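Local coordinates for protein beta-N-acetylhexosaminidase (Beutenbergia cavernae, PDB 5BU9) that probably hydrolyses terminal non-reducing N-acetyl-D-hexosamine residues from N-acetyl-beta-D-hexosaminides, as a glycoside hydrolase of family 3, at residues Q9-L14 with A310-K315; A22-V27 with E58-A63; D30-S35 with E67-V72; V37-L42 with T293-V298. All blocks are in the same frame, centred on the assembly; numbering follows the deposited sequence.

In the fold
Contacts 1 and 4 join the early and late parts of a TIM-barrel chain; contacts 2 and 3 lie within the early part. Contact 4 lies nearest the chain's centre, across the barrel sheet between strands 39-43 and 296-298. Contact 1 joins helix 7-12 to helix 305-318, and the loop it closes encloses the other three. Contacts 2 and 3 share helix 26-35: the loop into it meets helix 50-61, and its later part meets helix 66-69; their centres are about 12 Å apart. Contacts 1 and 2 are most distant, about 21 Å between centres. Strand 15-20 pairs with both 39-43 and 296-298, closing the barrel, and contact 1 packs outer helices over that seam.

Contact 1: residues Q9-L14 with A310-K315; sequences QRVGQL and AAVVAK
V11 of helix 7-12 meets two neighbouring valines, V312 and V313, of helix 305-318, and its branched end lies obliquely across both. V11 points its CB toward the partner helix, and each of its two methyls touches both valines. CG1, set opposite the backbone N (chi1 171°), makes the closest approach, lying 3.7 Å from V312 CG1, and is also close to V312 CB. CG2 of V11 sits 3.9 Å from V313 CG2. That single V313 methyl is shared by the whole branch, since V11 CB and V11 CG1 are also each 3.9 Å away from V313 CG2. V313 can offer CG2 because its CG1 takes the position opposite the backbone N (chi1 168°), leaving CG2 beside that N. The helices come close, V11 CA and V313 CA being 6.3 Å apart. V312 also packs on A285 and I289 of helix 281-291 and on F322 of helix 320-336. R10, the residue just before V11, forms a salt bridge with D327 of helix 320-336. The V11 carbonyl is occupied within its own segment, where L14 N donates to V11 O over 2.8 Å. The meeting of the two helices is therefore purely apolar: three branched side chains pack by shape and by exclusion of water, with the salt bridge of R10 to D327 lying beside them.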
loop_
_atom_site.group_PDB
_atom_site.type_symbol
_atom_site.label_atom_id
_atom_site.label_comp_id
_atom_site.label_asym_id
_atom_site.label_seq_id
_atom_site.Cartn_x
_atom_site.Cartn_y
_atom_site.Cartn_z
ATOM N N GLN A 9 -19.335 8.955 2.015
ATOM C CA GLN A 9 -18.972 7.557 2.093
ATOM C C GLN A 9 -18.049 7.145 0.939
ATOM O O GLN A 9 -17.156 6.325 1.145
ATOM C CB GLN A 9 -20.230 6.698 2.122
ATOM C CG GLN A 9 -20.994 6.802 3.437
ATOM C CD GLN A 9 -22.373 6.222 3.311
ATOM O OE1 GLN A 9 -22.897 6.139 2.212
ATOM N NE2 GLN A 9 -22.969 5.806 4.426
ATOM N N ARG A 10 -18.229 7.713 -0.255
ATOM C CA ARG A 10 -17.342 7.371 -1.375
ATOM C C ARG A 10 -15.930 7.899 -1.127
ATOM O O ARG A 10 -14.949 7.164 -1.281
ATOM C CB ARG A 10 -17.894 7.902 -2.706
ATOM C CG ARG A 10 -19.213 7.259 -3.110
ATOM C CD ARG A 10 -19.578 7.482 -4.585
ATOM N NE ARG A 10 -19.671 8.890 -4.981
ATOM C CZ ARG A 10 -20.749 9.673 -4.837
ATOM N NH1 ARG A 10 -21.858 9.223 -4.282
ATOM N NH2 ARG A 10 -20.724 10.933 -5.255
ATOM N N VAL A 11 -15.826 9.157 -0.705
ATOM C CA VAL A 11 -14.550 9.705 -0.289
ATOM C C VAL A 11 -13.929 8.801 0.790
ATOM O O VAL A 11 -12.753 8.440 0.713
ATOM C CB VAL A 11 -14.706 11.128 0.217
ATOM C CG1 VAL A 11 -13.408 11.576 0.843
ATOM C CG2 VAL A 11 -15.058 12.033 -0.924
ATOM N N GLY A 12 -14.735 8.405 1.767
ATOM C CA GLY A 12 -14.271 7.556 2.847
ATOM C C GLY A 12 -13.625 6.294 2.325
ATOM O O GLY A 12 -12.639 5.824 2.882
ATOM N N GLN A 13 -14.125 5.762 1.218
ATOM C CA GLN A 13 -13.496 4.566 0.647
ATOM C C GLN A 13 -12.073 4.771 0.105
ATOM O O GLN A 13 -11.370 3.783 -0.132
ATOM C CB GLN A 13 -14.367 4.014 -0.483
ATOM C CG GLN A 13 -15.673 3.541 -0.009
ATOM C CD GLN A 13 -15.551 2.311 0.853
ATOM O OE1 GLN A 13 -14.906 1.333 0.469
ATOM N NE2 GLN A 13 -16.157 2.358 2.035
ATOM N N LEU A 14 -11.691 6.036 -0.140
ATOM C CA LEU A 14 -10.381 6.416 -0.695
ATOM C C LEU A 14 -9.301 6.594 0.382
ATOM O O LEU A 14 -8.190 7.072 0.099
ATOM C CB LEU A 14 -10.514 7.707 -1.521
ATOM C CG LEU A 14 -11.635 7.744 -2.573
ATOM C CD1 LEU A 14 -11.496 9.016 -3.405
ATOM C CD2 LEU A 14 -11.608 6.495 -3.473
ATOM N N ALA A 310 -12.071 15.423 5.254
ATOM C CA ALA A 310 -12.984 16.572 5.151
ATOM C C ALA A 310 -12.581 17.456 3.986
ATOM O O ALA A 310 -13.430 17.989 3.278
ATOM C CB ALA A 310 -12.997 17.380 6.430
ATOM N N ALA A 311 -11.276 17.609 3.800
ATOM C CA ALA A 311 -10.782 18.419 2.710
ATOM C C ALA A 311 -11.148 17.793 1.360
ATOM O O ALA A 311 -11.478 18.520 0.427
ATOM C CB ALA A 311 -9.298 18.594 2.821
ATOM N N VAL A 312 -11.075 16.459 1.258
ATOM C CA VAL A 312 -11.355 15.793 -0.012
ATOM C C VAL A 312 -12.853 15.894 -0.296
ATOM O O VAL A 312 -13.235 16.168 -1.430
ATOM C CB VAL A 312 -10.866 14.334 -0.041
ATOM C CG1 VAL A 312 -11.312 13.659 -1.339
ATOM C CG2 VAL A 312 -9.329 14.298 0.033
ATOM N N VAL A 313 -13.691 15.741 0.733
ATOM C CA VAL A 313 -15.130 15.944 0.577
ATOM C C VAL A 313 -15.417 17.359 0.111
ATOM O O VAL A 313 -16.156 17.561 -0.849
ATOM C CB VAL A 313 -15.915 15.670 1.887
ATOM C CG1 VAL A 313 -17.371 16.184 1.747
ATOM C CG2 VAL A 313 -15.925 14.221 2.198
ATOM N N ALA A 314 -14.835 18.350 0.784
ATOM C CA ALA A 314 -15.161 19.737 0.460
ATOM C C ALA A 314 -14.741 20.080 -0.969
ATOM O O ALA A 314 -15.454 20.801 -1.672
ATOM C CB ALA A 314 -14.518 20.691 1.450
ATOM N N LYS A 315 -13.611 19.544 -1.432
ATOM C CA LYS A 315 -13.190 19.891 -2.795
ATOM C C LYS A 315 -14.081 19.209 -3.861
ATOM O O LYS A 315 -14.327 19.785 -4.899
ATOM C CB LYS A 315 -11.726 19.543 -3.016
ATOM C CG LYS A 315 -11.173 19.946 -4.435
ATOM C CD LYS A 315 -9.731 19.553 -4.583
ATOM C CE LYS A 315 -9.195 19.791 -5.983
ATOM N NZ LYS A 315 -8.995 21.210 -6.284
#

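Contact 2: residues A22-V27 with E58-A63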
loop_
_atom_site.group_PDB
_atom_site.type_symbol
_atom_site.label_atom_id
_atom_site.label_comp_id
_atom_site.label_asym_id
_atom_site.label_seq_id
_atom_site.Cartn_x
_atom_site.Cartn_y
_atom_site.Cartn_z
ATOM N N ALA A 22 -1.988 -3.867 18.069
ATOM C CA ALA A 22 -2.413 -4.557 19.257
ATOM C C ALA A 22 -3.675 -3.960 19.840
ATOM O O ALA A 22 -4.203 -4.455 20.831
ATOM C CB ALA A 22 -1.296 -4.562 20.281
ATOM N N THR A 23 -4.173 -2.887 19.241
ATOM C CA THR A 23 -5.356 -2.222 19.797
ATOM C C THR A 23 -6.187 -1.576 18.732
ATOM O O THR A 23 -5.651 -0.878 17.885
ATOM C CB THR A 23 -5.003 -1.088 20.798
ATOM O OG1 THR A 23 -4.105 -1.585 21.792
ATOM C CG2 THR A 23 -6.283 -0.567 21.480
ATOM N N ALA A 24 -7.495 -1.789 18.790
ATOM C CA ALA A 24 -8.417 -0.996 17.988
ATOM C C ALA A 24 -8.497 0.413 18.590
ATOM O O ALA A 24 -9.306 0.677 19.464
ATOM C CB ALA A 24 -9.784 -1.630 17.941
ATOM N N GLU A 25 -7.663 1.317 18.092
ATOM C CA GLU A 25 -7.545 2.656 18.637
ATOM C C GLU A 25 -8.806 3.477 18.371
ATOM O O GLU A 25 -9.405 3.386 17.297
ATOM C CB GLU A 25 -6.312 3.343 18.038
ATOM C CG GLU A 25 -4.974 2.764 18.537
ATOM C CD GLU A 25 -3.791 3.667 18.190
ATOM O OE1 GLU A 25 -3.218 3.493 17.091
ATOM O OE2 GLU A 25 -3.470 4.570 18.998
ATOM N N GLN A 26 -9.198 4.288 19.344
ATOM C CA GLN A 26 -10.395 5.111 19.229
ATOM C C GLN A 26 -10.335 6.059 18.020
ATOM O O GLN A 26 -11.348 6.239 17.342
ATOM C CB GLN A 26 -10.634 5.888 20.536
ATOM C CG GLN A 26 -12.003 6.605 20.613
ATOM C CD GLN A 26 -13.173 5.641 20.441
ATOM O OE1 GLN A 26 -13.204 4.582 21.058
ATOM N NE2 GLN A 26 -14.128 6.000 19.582
ATOM N N VAL A 27 -9.157 6.605 17.709
ATOM C CA VAL A 27 -8.991 7.498 16.539
ATOM C C VAL A 27 -9.385 6.795 15.230
ATOM O O VAL A 27 -10.004 7.402 14.337
ATOM C CB VAL A 27 -7.520 8.076 16.436
ATOM C CG1 VAL A 27 -6.470 6.954 16.306
ATOM C CG2 VAL A 27 -7.389 9.075 15.256
ATOM N N GLU A 58 -11.823 -7.620 14.694
ATOM C CA GLU A 58 -13.259 -7.758 14.933
ATOM C C GLU A 58 -13.860 -6.423 15.417
ATOM O O GLU A 58 -14.944 -6.049 14.989
ATOM C CB GLU A 58 -13.539 -8.908 15.934
ATOM C CG GLU A 58 -14.564 -8.621 17.062
ATOM C CD GLU A 58 -16.002 -8.386 16.570
ATOM O OE1 GLU A 58 -16.302 -8.665 15.380
ATOM O OE2 GLU A 58 -16.832 -7.898 17.380
ATOM N N GLN A 59 -13.157 -5.701 16.287
ATOM C CA GLN A 59 -13.635 -4.408 16.765
ATOM C C GLN A 59 -13.739 -3.370 15.651
ATOM O O GLN A 59 -14.629 -2.503 15.653
ATOM C CB GLN A 59 -12.713 -3.866 17.845
ATOM C CG GLN A 59 -12.517 -4.755 19.038
ATOM C CD GLN A 59 -11.676 -4.068 20.107
ATOM O OE1 GLN A 59 -12.034 -2.990 20.605
ATOM N NE2 GLN A 59 -10.544 -4.678 20.450
ATOM N N LEU A 60 -12.798 -3.447 14.719
ATOM C CA LEU A 60 -12.753 -2.509 13.608
ATOM C C LEU A 60 -13.892 -2.847 12.652
ATOM O O LEU A 60 -14.604 -1.961 12.203
ATOM C CB LEU A 60 -11.388 -2.546 12.899
ATOM C CG LEU A 60 -10.132 -2.221 13.754
ATOM C CD1 LEU A 60 -8.838 -2.501 12.995
ATOM C CD2 LEU A 60 -10.158 -0.776 14.159
ATOM N N THR A 61 -14.082 -4.130 12.350
ATOM C CA THR A 61 -15.075 -4.479 11.345
ATOM C C THR A 61 -16.458 -4.263 11.948
ATOM O O THR A 61 -17.424 -4.062 11.233
ATOM C CB THR A 61 -14.925 -5.937 10.819
ATOM O OG1 THR A 61 -14.923 -6.855 11.909
ATOM C CG2 THR A 61 -13.633 -6.098 10.045
ATOM N N ALA A 62 -16.536 -4.261 13.275
ATOM C CA ALA A 62 -17.815 -4.033 13.945
ATOM C C ALA A 62 -18.279 -2.582 13.758
ATOM O O ALA A 62 -19.420 -2.250 14.033
ATOM C CB ALA A 62 -17.712 -4.375 15.416
ATOM N N ALA A 63 -17.390 -1.715 13.295
ATOM C CA ALA A 63 -17.760 -0.331 13.092
ATOM C C ALA A 63 -18.344 -0.143 11.709
ATOM O O ALA A 63 -18.849 0.930 11.411
ATOM C CB ALA A 63 -16.556 0.589 13.293
HETATM O O HOH W 1 -8.476 -3.175 21.117
#
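With CG set opposite its carbonyl carbon (chi1 -57°) and the chain extended beyond it (chi2 -175°), Q59 runs alongside A24, and a further twist (chi3 58°) lays the flat amide over the methyl. A24 CB thus faces the amide nearly square on, 3.7 Å from Q59 OE1 and 3.8 Å from Q59 CD, with NE2 a little farther. The root of the same side chain touches too, Q59 CB lying 3.7 Å from A24 CB. From the neighbouring position on helix 50-61, L60 adds one branch: its CD2 is 3.9 Å from A24 CB, while the other branch, CD1, is directed to V40 and L42 of strand 39-43. A water ties the polar edge of the contact together. It accepts from A24 N at 2.9 Å and from Q59 NE2 at 2.6 Å, so the amide nitrogen is held where its plane covers the alanine. The loop carrying A24 is itself fixed by T19, whose OG1 bonds to T23 O and E25 N just ahead of helix 26-35, with E25 at the N-cap position. The small methyl lets the loop come close to the helix, CA to CA 6.3 Å between A24 and L60. The arrangement belongs to the beta/alpha repeats of a TIM barrel, in which the loop from strand 15-20 into helix 26-35 packs on the next outer helix, 50-61.

Contact 3: residues D30-S35 with E67-V72; sequences DAITAS and EATGGV
T69 OG1 donates to V72 O over 2.8 Å, and the same residue turns its methyl to I32 of helix 26-35. The hydroxyl approaches at 131° to the C=O bond and lies 15° from the carbonyl plane. With OG1 placed between the backbone N and the carbonyl carbon (chi1 62°), CG2 is left to meet I32 CG2 at 4.3 Å. T69 and V72 are tied twice, because V72 N also bonds to T69 O, closing a type I' turn whose two middle residues, G70 and G71, both have positive phi. Ahead of this turn, A68 makes the largest part of the contact on the side of 67-72. Its CB points toward the other helix and settles against the I32 carbonyl, 3.7 Å from I32 O, with I32 CG2 at 4.4 Å. T33 takes part through its backbone: T33 CA is 4.3 Å from A68 CB, while T33 OG1 turns back along its own helix to L29 O. The backbone of A68 is held next to the end of helix 26-35 by H36, whose ND1 bonds to A68 O and more weakly to E67 O. Small groups permit this closeness, T33 CA and A68 CA being only 4.9 Å apart. Across the two segments the contact is made of methyls, a carbonyl oxygen and the T33 CA, so close fit brings them together, whereas directional bonds within the turn and from H36 set its position.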
loop_
_atom_site.group_PDB
_atom_site.type_symbol
_atom_site.label_atom_id
_atom_site.label_comp_id
_atom_site.label_asym_id
_atom_site.label_seq_id
_atom_site.Cartn_x
_atom_site.Cartn_y
_atom_site.Cartn_z
ATOM N N ASP A 30 -13.200 6.127 15.288
ATOM C CA ASP A 30 -13.842 7.371 14.914
ATOM C C ASP A 30 -13.692 7.664 13.421
ATOM O O ASP A 30 -14.607 8.196 12.807
ATOM C CB ASP A 30 -13.262 8.559 15.694
ATOM C CG ASP A 30 -13.565 8.499 17.218
ATOM O OD1 ASP A 30 -14.514 7.787 17.639
ATOM O OD2 ASP A 30 -12.826 9.182 17.973
ATOM N N ALA A 31 -12.531 7.367 12.850
ATOM C CA ALA A 31 -12.293 7.642 11.424
ATOM C C ALA A 31 -13.311 6.868 10.596
ATOM O O ALA A 31 -13.880 7.430 9.681
ATOM C CB ALA A 31 -10.891 7.282 11.018
ATOM N N ILE A 32 -13.568 5.605 10.957
ATOM C CA ILE A 32 -14.597 4.808 10.307
ATOM C C ILE A 32 -16.018 5.342 10.555
ATOM O O ILE A 32 -16.804 5.488 9.628
ATOM C CB ILE A 32 -14.542 3.348 10.758
ATOM C CG1 ILE A 32 -13.196 2.727 10.454
ATOM C CG2 ILE A 32 -15.620 2.551 10.078
ATOM C CD1 ILE A 32 -13.066 1.341 11.064
ATOM N N THR A 33 -16.368 5.593 11.809
ATOM C CA THR A 33 -17.754 5.943 12.146
ATOM C C THR A 33 -18.083 7.385 11.793
ATOM O O THR A 33 -19.113 7.656 11.213
ATOM C CB THR A 33 -18.045 5.735 13.651
ATOM O OG1 THR A 33 -17.685 4.408 14.013
ATOM C CG2 THR A 33 -19.544 5.913 13.944
ATOM N N ALA A 34 -17.203 8.320 12.132
ATOM C CA ALA A 34 -17.521 9.734 11.923
ATOM C C ALA A 34 -17.029 10.255 10.587
ATOM O O ALA A 34 -17.653 11.142 10.023
ATOM C CB ALA A 34 -16.944 10.574 13.056
ATOM N N SER A 35 -15.929 9.705 10.062
ATOM C CA SER A 35 -15.415 10.174 8.774
ATOM C C SER A 35 -15.658 9.179 7.614
ATOM O O SER A 35 -15.235 9.415 6.489
ATOM C CB SER A 35 -13.918 10.498 8.897
ATOM O OG SER A 35 -13.709 11.663 9.678
ATOM N N GLU A 67 -24.688 3.458 7.936
ATOM C CA GLU A 67 -24.345 4.855 8.131
ATOM C C GLU A 67 -22.838 5.125 8.031
ATOM O O GLU A 67 -22.428 6.173 7.555
ATOM C CB GLU A 67 -24.873 5.320 9.484
ATOM C CG GLU A 67 -24.646 6.789 9.746
ATOM C CD GLU A 67 -25.567 7.295 10.819
ATOM O OE1 GLU A 67 -26.476 6.525 11.197
ATOM O OE2 GLU A 67 -25.385 8.442 11.283
ATOM N N ALA A 68 -22.009 4.180 8.457
ATOM C CA ALA A 68 -20.565 4.387 8.396
ATOM C C ALA A 68 -20.012 4.257 6.971
ATOM O O ALA A 68 -19.402 5.179 6.455
ATOM C CB ALA A 68 -19.860 3.421 9.315
ATOM N N THR A 69 -20.230 3.111 6.339
ATOM C CA THR A 69 -19.592 2.815 5.057
ATOM C C THR A 69 -20.588 2.249 4.038
ATOM O O THR A 69 -20.188 1.563 3.085
ATOM C CB THR A 69 -18.442 1.796 5.220
ATOM O OG1 THR A 69 -18.985 0.564 5.709
ATOM C CG2 THR A 69 -17.439 2.280 6.230
ATOM N N GLY A 70 -21.879 2.490 4.258
ATOM C CA GLY A 70 -22.911 1.916 3.394
ATOM C C GLY A 70 -22.884 0.394 3.408
ATOM O O GLY A 70 -23.314 -0.258 2.443
ATOM N N GLY A 71 -22.389 -0.167 4.514
ATOM C CA GLY A 71 -22.270 -1.604 4.664
ATOM C C GLY A 71 -21.076 -2.215 3.938
ATOM O O GLY A 71 -20.855 -3.416 4.011
ATOM N N VAL A 72 -20.295 -1.397 3.240
ATOM C CA VAL A 72 -19.115 -1.892 2.545
ATOM C C VAL A 72 -18.052 -2.368 3.538
ATOM O O VAL A 72 -17.698 -1.650 4.476
ATOM C CB VAL A 72 -18.555 -0.830 1.624
ATOM C CG1 VAL A 72 -17.221 -1.292 1.042
ATOM C CG2 VAL A 72 -19.564 -0.573 0.508
#

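Contact 4: residues V37-L42 with T293-V298; sequences VGNVFL and TDIVLV
From its CB, which points toward segment 293-298, N39 carries a carboxamide whose ND2 meets the I295 CD1 methyl. CG lies opposite the carbonyl carbon (chi1 -47°) and stands 4.4 Å from I295 CD1; ND2, one atom further, comes to 4.0 Å from that methyl. The two side chains cross at about a right angle. ND2 also donates to F15 O and, weakly, to Q13 O. At the other amide atom, OD1 bonds to K337 NZ, which G38 O binds as well; the positively charged lysine probably offsets the closeness of these acceptors, G38 O and N39 OD1, 2.9 Å apart. Two residues along, F41 CB is 4.2 Å from L297 CD1, which approaches the aromatic ring obliquely. L297 gets there with CG opposite its backbone N (chi1 180°), and lies about 4 Å from a bound glycerol, probably from the crystallisation liquor. The strands stay apart, CA to CA 8.7 Å for N39 and I295, because strand 15-20 runs between them and pairs in parallel with each. Its M16 touches N39, I295 and L297. Inward side chains meeting over an intervening strand mark the core of a closed, parallel-stranded TIM barrel, here where last strand joins first.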
loop_
_atom_site.group_PDB
_atom_site.type_symbol
_atom_site.label_atom_id
_atom_site.label_comp_id
_atom_site.label_asym_id
_atom_site.label_seq_id
_atom_site.Cartn_x
_atom_site.Cartn_y
_atom_site.Cartn_z
ATOM N N VAL A 37 -14.306 6.473 6.878
ATOM C CA VAL A 37 -13.122 5.782 6.349
ATOM C C VAL A 37 -13.408 4.284 6.170
ATOM O O VAL A 37 -14.000 3.616 7.041
ATOM C CB VAL A 37 -11.911 6.013 7.246
ATOM C CG1 VAL A 37 -10.730 5.156 6.797
ATOM C CG2 VAL A 37 -11.546 7.493 7.199
ATOM N N GLY A 38 -13.017 3.761 5.017
ATOM C CA GLY A 38 -13.487 2.454 4.590
ATOM C C GLY A 38 -12.453 1.344 4.622
ATOM O O GLY A 38 -12.764 0.188 4.303
ATOM N N ASN A 39 -11.229 1.678 5.042
ATOM C CA ASN A 39 -10.153 0.711 5.068
ATOM C C ASN A 39 -9.252 0.987 6.257
ATOM O O ASN A 39 -9.114 2.131 6.660
ATOM C CB ASN A 39 -9.334 0.758 3.781
ATOM C CG ASN A 39 -10.198 0.777 2.536
ATOM O OD1 ASN A 39 -10.785 -0.231 2.163
ATOM N ND2 ASN A 39 -10.281 1.940 1.888
ATOM N N VAL A 40 -8.634 -0.066 6.803
ATOM C CA VAL A 40 -7.732 0.084 7.926
ATOM C C VAL A 40 -6.415 -0.646 7.704
ATOM O O VAL A 40 -6.284 -1.518 6.847
ATOM C CB VAL A 40 -8.390 -0.380 9.234
ATOM C CG1 VAL A 40 -9.585 0.488 9.552
ATOM C CG2 VAL A 40 -8.822 -1.810 9.114
ATOM N N PHE A 41 -5.439 -0.257 8.501
ATOM C CA PHE A 41 -4.106 -0.778 8.398
ATOM C C PHE A 41 -3.594 -1.027 9.814
ATOM O O PHE A 41 -3.642 -0.136 10.648
ATOM C CB PHE A 41 -3.195 0.207 7.659
ATOM C CG PHE A 41 -1.754 -0.150 7.731
ATOM C CD1 PHE A 41 -1.210 -1.065 6.842
ATOM C CD2 PHE A 41 -0.934 0.399 8.712
ATOM C CE1 PHE A 41 0.147 -1.414 6.925
ATOM C CE2 PHE A 41 0.413 0.068 8.792
ATOM C CZ PHE A 41 0.950 -0.854 7.892
ATOM N N LEU A 42 -3.096 -2.220 10.095
ATOM C CA LEU A 42 -2.518 -2.505 11.424
ATOM C C LEU A 42 -1.021 -2.206 11.448
ATOM O O LEU A 42 -0.257 -2.830 10.700
ATOM C CB LEU A 42 -2.780 -3.966 11.814
ATOM C CG LEU A 42 -4.138 -4.217 12.474
ATOM C CD1 LEU A 42 -5.276 -4.023 11.543
ATOM C CD2 LEU A 42 -4.180 -5.620 13.070
ATOM N N THR A 293 -4.515 8.281 -7.712
ATOM C CA THR A 293 -4.547 7.426 -6.533
ATOM C C THR A 293 -5.966 7.022 -6.118
ATOM O O THR A 293 -6.871 7.864 -6.092
ATOM C CB THR A 293 -3.929 8.143 -5.342
ATOM O OG1 THR A 293 -2.553 8.395 -5.615
ATOM C CG2 THR A 293 -4.062 7.314 -4.075
ATOM N N ASP A 294 -6.162 5.763 -5.750
ATOM C CA ASP A 294 -7.465 5.320 -5.197
ATOM C C ASP A 294 -7.497 5.189 -3.674
ATOM O O ASP A 294 -8.536 5.371 -3.034
ATOM C CB ASP A 294 -7.856 3.992 -5.835
ATOM C CG ASP A 294 -7.677 4.017 -7.363
ATOM O OD1 ASP A 294 -8.223 4.934 -8.041
ATOM O OD2 ASP A 294 -6.945 3.154 -7.881
ATOM N N ILE A 295 -6.362 4.893 -3.062
ATOM C CA ILE A 295 -6.366 4.829 -1.599
ATOM C C ILE A 295 -5.173 5.599 -1.010
ATOM O O ILE A 295 -4.015 5.321 -1.330
ATOM C CB ILE A 295 -6.386 3.354 -1.095
ATOM C CG1 ILE A 295 -7.681 2.639 -1.508
ATOM C CG2 ILE A 295 -6.157 3.305 0.440
ATOM C CD1 ILE A 295 -7.730 1.116 -1.104
ATOM N N VAL A 296 -5.478 6.584 -0.173
ATOM C CA VAL A 296 -4.474 7.377 0.507
ATOM C C VAL A 296 -4.183 6.715 1.847
ATOM O O VAL A 296 -5.077 6.580 2.707
ATOM C CB VAL A 296 -4.953 8.820 0.682
ATOM C CG1 VAL A 296 -3.896 9.665 1.406
ATOM C CG2 VAL A 296 -5.316 9.433 -0.701
ATOM N N LEU A 297 -2.945 6.269 2.026
ATOM C CA LEU A 297 -2.567 5.554 3.232
ATOM C C LEU A 297 -2.224 6.563 4.330
ATOM O O LEU A 297 -1.347 7.400 4.145
ATOM C CB LEU A 297 -1.393 4.623 2.942
ATOM C CG LEU A 297 -0.877 3.804 4.132
ATOM C CD1 LEU A 297 -1.964 2.907 4.676
ATOM C CD2 LEU A 297 0.365 3.008 3.744
ATOM N N VAL A 298 -2.940 6.517 5.451
ATOM C CA VAL A 298 -2.676 7.412 6.598
ATOM C C VAL A 298 -2.412 6.532 7.831
ATOM O O VAL A 298 -3.271 6.376 8.680
ATOM C CB VAL A 298 -3.857 8.389 6.818
ATOM C CG1 VAL A 298 -3.501 9.470 7.808
ATOM C CG2 VAL A 298 -4.260 9.028 5.491
#